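Local coordinates for protein transcriptional regulator, IclR family (Alicyclobacillus acidocaldarius subsp. acidocaldarius, PDB 5TJJ) that probably binds DNA through a helix-turn-helix domain and regulates transcription as an IclR-family regulator, at residues 91-96 / 244-249; 106-111 / 148-153; 161-166 / 176-181. One frame throughout, in Å; residues are numbered along the deposited sequence.

Contact 1: residues 91-96 / 244-249; sequences LAELHQ and KESAAK
Glu93 sends CG anti to its own N (chi1 -163°) and then bends at CD (chi2 76°), while Ser246 holds OG anti to its carbonyl carbon (chi1 -71°), and these two turns bring carboxylate and hydroxyl together between helices 86-101 and 233-253. The CA atoms of the two residues lie 6.3 Å apart, the nearest pair across the segments. Ser246 OG donates to Glu93 OE2 over 3.2 Å, reaching the anti lone pair of that oxygen, the one turned from OE1. Ser246 CB packs on the aliphatic part of the glutamate, 3.5 Å from Glu93 CG. The same hydroxyl also has a weak bond to Ala242 O, one turn earlier in its helix, so that its single proton is shared or alternates between the two acceptors.

Lys249 approaches from the next turn of helix 233-253. Its chain, extended beyond CG, runs about at right angles to that of Glu93 and lays CD 3.6 Å from Glu93 OE2. The ammonium group stays more distant: Lys249 NZ to Glu93 OE2 is 3.9 Å, a long salt bridge. One carboxylate oxygen is thus held by a hydroxyl and drawn, more loosely, by a positive charge that probably favours its ionised form.

Beneath this polar seam, Leu94 and Ser246 both touch Leu222 of strand 218-227, and Leu94 also meets Leu107 of strand 104-110. Two helices, one early and one at the end of the domain, packed side by side on an antiparallel sheet are characteristic of the GAF-like C-terminal domain of IclR regulators.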
loop_
_atom_site.group_PDB
_atom_site.type_symbol
_atom_site.label_atom_id
_atom_site.label_comp_id
_atom_site.label_asym_id
_atom_site.label_seq_id
_atom_site.Cartn_x
_atom_site.Cartn_y
_atom_site.Cartn_z
ATOM N N LEU A 91 11.120 -8.360 -7.555
ATOM C CA LEU A 91 11.604 -9.205 -8.662
ATOM C C LEU A 91 11.985 -8.355 -9.868
ATOM O O LEU A 91 13.017 -8.593 -10.469
ATOM C CB LEU A 91 10.575 -10.247 -9.103
ATOM C CG LEU A 91 10.033 -11.304 -8.128
ATOM C CD1 LEU A 91 9.373 -12.451 -8.890
ATOM C CD2 LEU A 91 11.129 -11.835 -7.219
ATOM N N ALA A 92 11.161 -7.352 -10.188
ATOM C CA ALA A 92 11.402 -6.482 -11.341
ATOM C C ALA A 92 12.704 -5.700 -11.200
ATOM O O ALA A 92 13.462 -5.558 -12.145
ATOM C CB ALA A 92 10.232 -5.531 -11.544
ATOM N N GLU A 93 12.962 -5.209 -10.007
ATOM C CA GLU A 93 14.214 -4.528 -9.726
ATOM C C GLU A 93 15.414 -5.520 -9.807
ATOM O O GLU A 93 16.509 -5.124 -10.198
ATOM C CB GLU A 93 14.095 -3.827 -8.365
ATOM C CG GLU A 93 15.120 -2.754 -8.088
ATOM C CD GLU A 93 14.892 -1.425 -8.796
ATOM O OE1 GLU A 93 13.736 -1.082 -9.159
ATOM O OE2 GLU A 93 15.919 -0.713 -8.972
ATOM N N LEU A 94 15.213 -6.796 -9.470
ATOM C CA LEU A 94 16.267 -7.794 -9.643
ATOM C C LEU A 94 16.678 -7.989 -11.087
ATOM O O LEU A 94 17.843 -8.258 -11.350
ATOM C CB LEU A 94 15.869 -9.162 -9.097
ATOM C CG LEU A 94 15.825 -9.385 -7.589
ATOM C CD1 LEU A 94 15.590 -10.866 -7.331
ATOM C CD2 LEU A 94 17.096 -8.905 -6.907
ATOM N N HIS A 95 15.722 -7.919 -12.007
ATOM C CA HIS A 95 16.038 -7.976 -13.435
ATOM C C HIS A 95 16.871 -6.793 -13.879
ATOM O O HIS A 95 17.744 -6.961 -14.727
ATOM C CB HIS A 95 14.797 -8.098 -14.305
ATOM C CG HIS A 95 14.173 -9.455 -14.273
ATOM N ND1 HIS A 95 13.299 -9.855 -13.279
ATOM C CD2 HIS A 95 14.285 -10.507 -15.115
ATOM C CE1 HIS A 95 12.895 -11.092 -13.511
ATOM N NE2 HIS A 95 13.477 -11.511 -14.620
ATOM N N GLN A 96 16.643 -5.621 -13.295
ATOM C CA GLN A 96 17.502 -4.446 -13.578
ATOM C C GLN A 96 18.949 -4.683 -13.128
ATOM O O GLN A 96 19.902 -4.306 -13.810
ATOM C CB GLN A 96 17.012 -3.196 -12.859
ATOM C CG GLN A 96 15.563 -2.779 -13.090
ATOM C CD GLN A 96 15.350 -2.060 -14.395
ATOM O OE1 GLN A 96 16.004 -2.351 -15.403
ATOM N NE2 GLN A 96 14.417 -1.114 -14.392
ATOM N N LYS A 244 22.764 -2.040 -3.748
ATOM C CA LYS A 244 22.384 -0.967 -2.810
ATOM C C LYS A 244 21.342 0.001 -3.335
ATOM O O LYS A 244 20.459 0.377 -2.575
ATOM C CB LYS A 244 23.594 -0.170 -2.331
ATOM C CG LYS A 244 24.318 -0.857 -1.204
ATOM C CD LYS A 244 25.572 -0.081 -0.841
ATOM C CE LYS A 244 26.106 -0.501 0.523
ATOM N NZ LYS A 244 27.103 0.503 0.984
ATOM N N GLU A 245 21.439 0.415 -4.603
ATOM C CA GLU A 245 20.392 1.246 -5.200
ATOM C C GLU A 245 19.035 0.524 -5.178
ATOM O O GLU A 245 18.021 1.117 -4.800
ATOM C CB GLU A 245 20.753 1.688 -6.615
ATOM C CG GLU A 245 21.857 2.735 -6.630
ATOM C CD GLU A 245 22.430 3.020 -8.022
ATOM O OE1 GLU A 245 21.681 2.882 -9.020
ATOM O OE2 GLU A 245 23.634 3.397 -8.117
ATOM N N SER A 246 19.042 -0.765 -5.524
ATOM C CA SER A 246 17.846 -1.566 -5.483
ATOM C C SER A 246 17.356 -1.821 -4.074
ATOM O O SER A 246 16.170 -1.788 -3.843
ATOM C CB SER A 246 18.040 -2.891 -6.213
ATOM O OG SER A 246 18.120 -2.641 -7.597
ATOM N N ALA A 247 18.254 -2.083 -3.135
ATOM C CA ALA A 247 17.829 -2.436 -1.772
ATOM C C ALA A 247 17.234 -1.217 -1.027
ATOM O O ALA A 247 16.286 -1.349 -0.259
ATOM C CB ALA A 247 18.977 -3.057 -0.995
ATOM N N ALA A 248 17.777 -0.039 -1.306
ATOM C CA ALA A 248 17.223 1.207 -0.818
ATOM C C ALA A 248 15.779 1.363 -1.266
ATOM O O ALA A 248 14.928 1.724 -0.455
ATOM C CB ALA A 248 18.063 2.392 -1.294
ATOM N N LYS A 249 15.499 1.092 -2.540
ATOM C CA LYS A 249 14.110 1.199 -3.058
ATOM C C LYS A 249 13.141 0.205 -2.423
ATOM O O LYS A 249 12.113 0.591 -1.897
ATOM C CB LYS A 249 14.080 1.052 -4.573
ATOM C CG LYS A 249 14.735 2.211 -5.305
ATOM C CD LYS A 249 14.843 1.911 -6.788
ATOM C CE LYS A 249 15.579 3.030 -7.505
ATOM N NZ LYS A 249 15.203 3.124 -8.947
#

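Contact 2: residues 106-111 / 148-153; sequences VLVKRL and RCFLAY
Strand 104-110 runs past helix 144-151, and the backbones stay well apart, Arg110 and Phe150 being the closest pair at 7.7 Å between CA atoms. Phe150 crosses that interval, its ring carried toward the strand with CG anti to the carbonyl carbon. The far end of the ring reaches the backbone: Val108 O lies at the ring edge, near its plane, 3.5 Å from Phe150 CZ. Beside it the CG1 branch of Val108 packs on Phe150 CE2 at 3.7 Å.

Arg110 covers another part of the same residue. Its chain slides past Phe150 in the opposite direction, with Arg110 CB 3.9 Å from Phe150 CE1, and bends at chi3 (-80°) to turn the guanidinium toward the helix. Guanidinium and ring planes stand 73° apart, so the two are not stacked; instead Phe150 CB sits over one guanidinium face, 3.5 Å from Arg110 NH1. That nitrogen also makes a weak hydrogen bond to Phe150 O at 3.3 Å, poorly aligned at 129°. The stronger hold on the guanidinium is the salt bridge from Arg110 NH2 to Asp154, just after residues 148-153, and Arg110 NE adds a weak bond to Val218 O. With an alanine in place of Phe150, Val108 and the aliphatic part of Arg110 would probably lose the ring they pack on, opening a gap between strand and helix.

Helix 144-151 thereby lies against the sheet, where Phe150 also touches Val116 of strand 115-122 and Val221 of strand 218-227, while Leu151, whose CB points away from the strand, meets Leu185 of helix 178-191, and Ala152 just after it meets Val188.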
loop_
_atom_site.group_PDB
_atom_site.type_symbol
_atom_site.label_atom_id
_atom_site.label_comp_id
_atom_site.label_asym_id
_atom_site.label_seq_id
_atom_site.Cartn_x
_atom_site.Cartn_y
_atom_site.Cartn_z
ATOM N N VAL A 106 19.194 -12.626 -7.030
ATOM C CA VAL A 106 18.399 -13.527 -6.236
ATOM C C VAL A 106 17.776 -12.800 -5.049
ATOM O O VAL A 106 18.414 -11.958 -4.390
ATOM C CB VAL A 106 19.273 -14.701 -5.786
ATOM C CG1 VAL A 106 18.581 -15.527 -4.714
ATOM C CG2 VAL A 106 19.595 -15.592 -6.971
ATOM N N LEU A 107 16.521 -13.142 -4.772
ATOM C CA LEU A 107 15.787 -12.559 -3.654
ATOM C C LEU A 107 15.658 -13.608 -2.527
ATOM O O LEU A 107 15.001 -14.633 -2.709
ATOM C CB LEU A 107 14.415 -12.073 -4.144
ATOM C CG LEU A 107 13.490 -11.456 -3.118
ATOM C CD1 LEU A 107 14.135 -10.236 -2.470
ATOM C CD2 LEU A 107 12.171 -11.092 -3.782
ATOM N N VAL A 108 16.266 -13.321 -1.371
ATOM C CA VAL A 108 16.331 -14.259 -0.235
ATOM C C VAL A 108 15.443 -13.799 0.927
ATOM O O VAL A 108 15.462 -12.635 1.310
ATOM C CB VAL A 108 17.768 -14.378 0.273
ATOM C CG1 VAL A 108 17.896 -15.563 1.194
ATOM C CG2 VAL A 108 18.734 -14.469 -0.908
ATOM N N LYS A 109 14.710 -14.724 1.526
ATOM C CA LYS A 109 13.788 -14.373 2.606
ATOM C C LYS A 109 14.081 -15.182 3.842
ATOM O O LYS A 109 14.347 -16.370 3.757
ATOM C CB LYS A 109 12.379 -14.672 2.163
ATOM C CG LYS A 109 11.369 -14.699 3.275
ATOM C CD LYS A 109 9.988 -14.609 2.696
ATOM C CE LYS A 109 8.951 -14.746 3.786
ATOM N NZ LYS A 109 7.657 -14.321 3.203
ATOM N N ARG A 110 13.936 -14.556 4.992
ATOM C CA ARG A 110 14.127 -15.250 6.242
ATOM C C ARG A 110 12.929 -16.137 6.600
ATOM O O ARG A 110 11.783 -15.757 6.386
ATOM C CB ARG A 110 14.343 -14.251 7.354
ATOM C CG ARG A 110 15.089 -14.836 8.532
ATOM C CD ARG A 110 14.914 -13.997 9.776
ATOM N NE ARG A 110 15.792 -12.834 9.782
ATOM C CZ ARG A 110 16.940 -12.731 10.463
ATOM N NH1 ARG A 110 17.628 -11.590 10.373
ATOM N NH2 ARG A 110 17.419 -13.744 11.218
ATOM N N LEU A 111 13.216 -17.330 7.125
ATOM C CA LEU A 111 12.196 -18.185 7.740
ATOM C C LEU A 111 12.450 -18.309 9.226
ATOM O O LEU A 111 13.465 -17.835 9.746
ATOM C CB LEU A 111 12.183 -19.575 7.105
ATOM C CG LEU A 111 11.867 -19.613 5.615
ATOM C CD1 LEU A 111 12.054 -21.017 5.085
ATOM C CD2 LEU A 111 10.469 -19.112 5.331
ATOM N N ARG A 148 25.126 -13.699 6.293
ATOM C CA ARG A 148 25.694 -12.578 7.028
ATOM C C ARG A 148 24.882 -11.268 6.959
ATOM O O ARG A 148 24.950 -10.454 7.892
ATOM C CB ARG A 148 27.099 -12.288 6.503
ATOM C CG ARG A 148 28.112 -13.357 6.835
ATOM C CD ARG A 148 29.526 -12.807 6.769
ATOM N NE ARG A 148 30.057 -12.857 5.418
ATOM C CZ ARG A 148 30.461 -13.959 4.803
ATOM N NH1 ARG A 148 30.426 -15.145 5.413
ATOM N NH2 ARG A 148 30.920 -13.862 3.570
ATOM N N CYS A 149 24.163 -11.037 5.859
ATOM C CA CYS A 149 23.317 -9.858 5.793
ATOM C C CYS A 149 22.112 -9.925 6.702
ATOM O O CYS A 149 21.670 -8.886 7.145
ATOM C CB CYS A 149 22.842 -9.551 4.387
ATOM S SG CYS A 149 24.128 -8.897 3.335
ATOM N N PHE A 150 21.569 -11.120 6.959
ATOM C CA PHE A 150 20.475 -11.276 7.939
ATOM C C PHE A 150 21.059 -11.164 9.349
ATOM O O PHE A 150 20.628 -10.313 10.135
ATOM C CB PHE A 150 19.741 -12.613 7.786
ATOM C CG PHE A 150 18.925 -12.758 6.518
ATOM C CD1 PHE A 150 17.705 -12.139 6.383
ATOM C CD2 PHE A 150 19.352 -13.592 5.486
ATOM C CE1 PHE A 150 16.929 -12.301 5.233
ATOM C CE2 PHE A 150 18.579 -13.767 4.331
ATOM C CZ PHE A 150 17.370 -13.115 4.202
ATOM N N LEU A 151 22.070 -11.978 9.639
ATOM C CA LEU A 151 22.628 -12.080 10.988
ATOM C C LEU A 151 23.254 -10.814 11.549
ATOM O O LEU A 151 23.058 -10.495 12.707
ATOM C CB LEU A 151 23.680 -13.166 11.062
ATOM C CG LEU A 151 23.251 -14.558 11.486
ATOM C CD1 LEU A 151 24.507 -15.404 11.640
ATOM C CD2 LEU A 151 22.501 -14.522 12.804
ATOM N N ALA A 152 23.996 -10.089 10.729
ATOM C CA ALA A 152 24.699 -8.918 11.193
ATOM C C ALA A 152 23.770 -7.884 11.845
ATOM O O ALA A 152 24.218 -7.046 12.676
ATOM C CB ALA A 152 25.462 -8.292 10.036
ATOM N N TYR A 153 22.496 -7.920 11.462
ATOM C CA TYR A 153 21.508 -6.973 11.978
ATOM C C TYR A 153 20.587 -7.521 13.071
ATOM O O TYR A 153 19.695 -6.816 13.508
ATOM C CB TYR A 153 20.722 -6.373 10.819
ATOM C CG TYR A 153 21.600 -5.584 9.885
ATOM C CD1 TYR A 153 21.981 -4.286 10.190
ATOM C CD2 TYR A 153 22.093 -6.156 8.700
ATOM C CE1 TYR A 153 22.813 -3.569 9.337
ATOM C CE2 TYR A 153 22.952 -5.453 7.850
ATOM C CZ TYR A 153 23.293 -4.158 8.173
ATOM O OH TYR A 153 24.092 -3.427 7.342
#

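Contact 3: residues 161-166 / 176-181; sequences RVLREG and TDEEEY
This is a helix-to-helix contact, an apolar patch bordered by one salt bridge, where the C-terminal end of helix 156-164 meets the first turn of helix 178-191 at the periphery of the domain. Leu163 and Glu178 have the nearest CA atoms, 6.6 Å apart. The two branches of Leu163 share the work. CD2 rests on the opening turn of the second helix, 3.5 Å from Glu178 O and 3.7 Å from Glu178 CB, as the two side chains slide past each other in opposite directions. CD1 instead meets the ring of Tyr181, one turn on, at 3.8 Å from Tyr181 CD1. The hydroxyl of that tyrosine is bonded to Tyr142 O, which ties the second helix to the loop before helix 144-151.

Next to Leu163 in the chain, Arg164 starts away from the other helix but bends twice, at chi2 and chi3, which returns its guanidinium to Glu178. Arg164 NH2 donates to Glu178 OE2 over 3.0 Å with an N-H...O angle of 151°. The oxygen lies in the guanidinium plane, at its edge, but the nitrogen comes to the anti side of the carboxylate and somewhat out of its plane, the two groups being turned 55° from each other.

Both helix ends are marked locally. Gly166 leaves helix 156-164 with positive phi, and Asp177 is the N-cap of helix 178-191, its OD1 accepting a weak bond from Glu179 N at 3.4 Å.

Because Arg164 and Glu178 are both exposed, their single-bond salt bridge is probably weakened by competition with water, and the pose of Arg164 may owe something to a neighbouring molecule in the crystal, whereas Leu163 and Tyr181, both buried, supply the apolar part of the join.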
loop_
_atom_site.group_PDB
_atom_site.type_symbol
_atom_site.label_atom_id
_atom_site.label_comp_id
_atom_site.label_asym_id
_atom_site.label_seq_id
_atom_site.Cartn_x
_atom_site.Cartn_y
_atom_site.Cartn_z
ATOM N N ARG A 161 24.523 -17.259 19.960
ATOM C CA ARG A 161 23.771 -18.510 19.905
ATOM C C ARG A 161 24.148 -19.306 18.658
ATOM O O ARG A 161 24.475 -20.489 18.746
ATOM C CB ARG A 161 22.236 -18.300 19.950
ATOM C CG ARG A 161 21.440 -19.616 19.960
ATOM C CD ARG A 161 19.933 -19.432 19.950
ATOM N NE ARG A 161 19.462 -18.646 18.796
ATOM C CZ ARG A 161 19.424 -19.078 17.528
ATOM N NH1 ARG A 161 19.875 -20.288 17.189
ATOM N NH2 ARG A 161 18.971 -18.271 16.589
ATOM N N VAL A 162 24.098 -18.658 17.502
ATOM C CA VAL A 162 24.378 -19.334 16.227
ATOM C C VAL A 162 25.820 -19.879 16.174
ATOM O O VAL A 162 26.046 -21.024 15.729
ATOM C CB VAL A 162 24.074 -18.408 15.044
ATOM C CG1 VAL A 162 24.563 -19.013 13.740
ATOM C CG2 VAL A 162 22.568 -18.136 14.964
ATOM N N LEU A 163 26.763 -19.084 16.679
ATOM C CA LEU A 163 28.150 -19.505 16.794
ATOM C C LEU A 163 28.394 -20.666 17.752
ATOM O O LEU A 163 29.076 -21.609 17.376
ATOM C CB LEU A 163 29.090 -18.324 17.110
ATOM C CG LEU A 163 29.746 -17.697 15.853
ATOM C CD1 LEU A 163 28.764 -17.027 14.904
ATOM C CD2 LEU A 163 30.796 -16.678 16.261
ATOM N N ARG A 164 27.863 -20.604 18.968
ATOM C CA ARG A 164 27.948 -21.732 19.892
ATOM C C ARG A 164 27.410 -23.045 19.276
ATOM O O ARG A 164 27.935 -24.111 19.562
ATOM C CB ARG A 164 27.159 -21.467 21.177
ATOM C CG ARG A 164 27.684 -20.416 22.160
ATOM C CD ARG A 164 29.038 -20.746 22.804
ATOM N NE ARG A 164 30.139 -20.289 21.952
ATOM C CZ ARG A 164 30.494 -19.012 21.763
ATOM N NH1 ARG A 164 29.856 -18.005 22.395
ATOM N NH2 ARG A 164 31.490 -18.741 20.921
ATOM N N GLU A 165 26.360 -22.964 18.460
ATOM C CA GLU A 165 25.708 -24.144 17.853
ATOM C C GLU A 165 26.433 -24.721 16.635
ATOM O O GLU A 165 25.990 -25.727 16.058
ATOM C CB GLU A 165 24.250 -23.824 17.490
ATOM C CG GLU A 165 23.350 -23.583 18.712
ATOM C CD GLU A 165 21.966 -23.019 18.414
ATOM O OE1 GLU A 165 21.678 -22.791 17.226
ATOM O OE2 GLU A 165 21.158 -22.791 19.373
ATOM N N GLY A 166 27.534 -24.089 16.228
ATOM C CA GLY A 166 28.428 -24.681 15.242
ATOM C C GLY A 166 28.130 -24.220 13.827
ATOM O O GLY A 166 27.016 -24.417 13.297
ATOM N N THR A 176 34.518 -21.006 9.487
ATOM C CA THR A 176 34.200 -21.694 10.731
ATOM C C THR A 176 34.939 -21.149 11.972
ATOM O O THR A 176 34.614 -21.550 13.082
ATOM C CB THR A 176 34.550 -23.186 10.580
ATOM O OG1 THR A 176 35.916 -23.327 10.157
ATOM C CG2 THR A 176 33.638 -23.818 9.538
ATOM N N ASP A 177 35.939 -20.282 11.784
ATOM C CA ASP A 177 36.609 -19.578 12.881
ATOM C C ASP A 177 35.679 -18.521 13.494
ATOM O O ASP A 177 35.348 -17.534 12.833
ATOM C CB ASP A 177 37.889 -18.910 12.354
ATOM C CG ASP A 177 38.687 -18.172 13.438
ATOM O OD1 ASP A 177 38.420 -18.328 14.658
ATOM O OD2 ASP A 177 39.615 -17.430 13.050
ATOM N N GLU A 178 35.306 -18.715 14.761
ATOM C CA GLU A 178 34.356 -17.837 15.450
ATOM C C GLU A 178 34.778 -16.378 15.529
ATOM O O GLU A 178 33.956 -15.489 15.291
ATOM C CB GLU A 178 34.059 -18.359 16.848
ATOM C CG GLU A 178 33.293 -19.677 16.850
ATOM C CD GLU A 178 33.714 -20.580 17.994
ATOM O OE1 GLU A 178 34.300 -21.657 17.703
ATOM O OE2 GLU A 178 33.482 -20.197 19.176
ATOM N N GLU A 179 36.047 -16.127 15.843
ATOM C CA GLU A 179 36.545 -14.744 15.928
ATOM C C GLU A 179 36.537 -14.045 14.542
ATOM O O GLU A 179 36.226 -12.851 14.440
ATOM C CB GLU A 179 37.922 -14.675 16.632
ATOM C CG GLU A 179 37.835 -14.842 18.159
ATOM C CD GLU A 179 39.147 -14.538 18.910
ATOM O OE1 GLU A 179 40.216 -15.054 18.490
ATOM O OE2 GLU A 179 39.109 -13.798 19.932
ATOM N N GLU A 180 36.836 -14.797 13.484
ATOM C CA GLU A 180 36.712 -14.292 12.104
ATOM C C GLU A 180 35.242 -14.005 11.677
ATOM O O GLU A 180 34.962 -13.001 11.027
ATOM C CB GLU A 180 37.365 -15.280 11.127
ATOM C CG GLU A 180 37.510 -14.798 9.689
ATOM C CD GLU A 180 38.357 -13.534 9.547
ATOM O OE1 GLU A 180 39.226 -13.272 10.422
ATOM O OE2 GLU A 180 38.157 -12.798 8.544
ATOM N N TYR A 181 34.315 -14.876 12.055
ATOM C CA TYR A 181 32.928 -14.696 11.678
ATOM C C TYR A 181 32.330 -13.445 12.340
ATOM O O TYR A 181 31.664 -12.637 11.668
ATOM C CB TYR A 181 32.086 -15.950 11.976
ATOM C CG TYR A 181 30.809 -15.970 11.158
ATOM C CD1 TYR A 181 29.654 -15.358 11.634
ATOM C CD2 TYR A 181 30.767 -16.565 9.896
ATOM C CE1 TYR A 181 28.490 -15.332 10.880
ATOM C CE2 TYR A 181 29.605 -16.564 9.140
ATOM C CZ TYR A 181 28.458 -15.936 9.634
ATOM O OH TYR A 181 27.267 -15.891 8.917
#

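Overall arrangement
All three contacts belong to the C-terminal, GAF-like part of the chain, and contact 2 lies between the other two, whose centres are 31 Å apart. Contact 1 pairs helices 86-101 and 233-253, and contacts 2 and 3 are nested in the long loop it closes; contact 2 is complete before contact 3 begins. Contacts 1 and 2, with centres 15 Å apart, touch where Leu91 packs on Leu107. Contacts 2 and 3, 17 Å apart between centres, meet where Tyr181 lies against Arg148 and Leu151. Contacts 1 and 3 do not touch, their nearest atoms being about 17 Å apart. Contact 2 therefore links the paired helices, through the central sheet, to the peripheral helices.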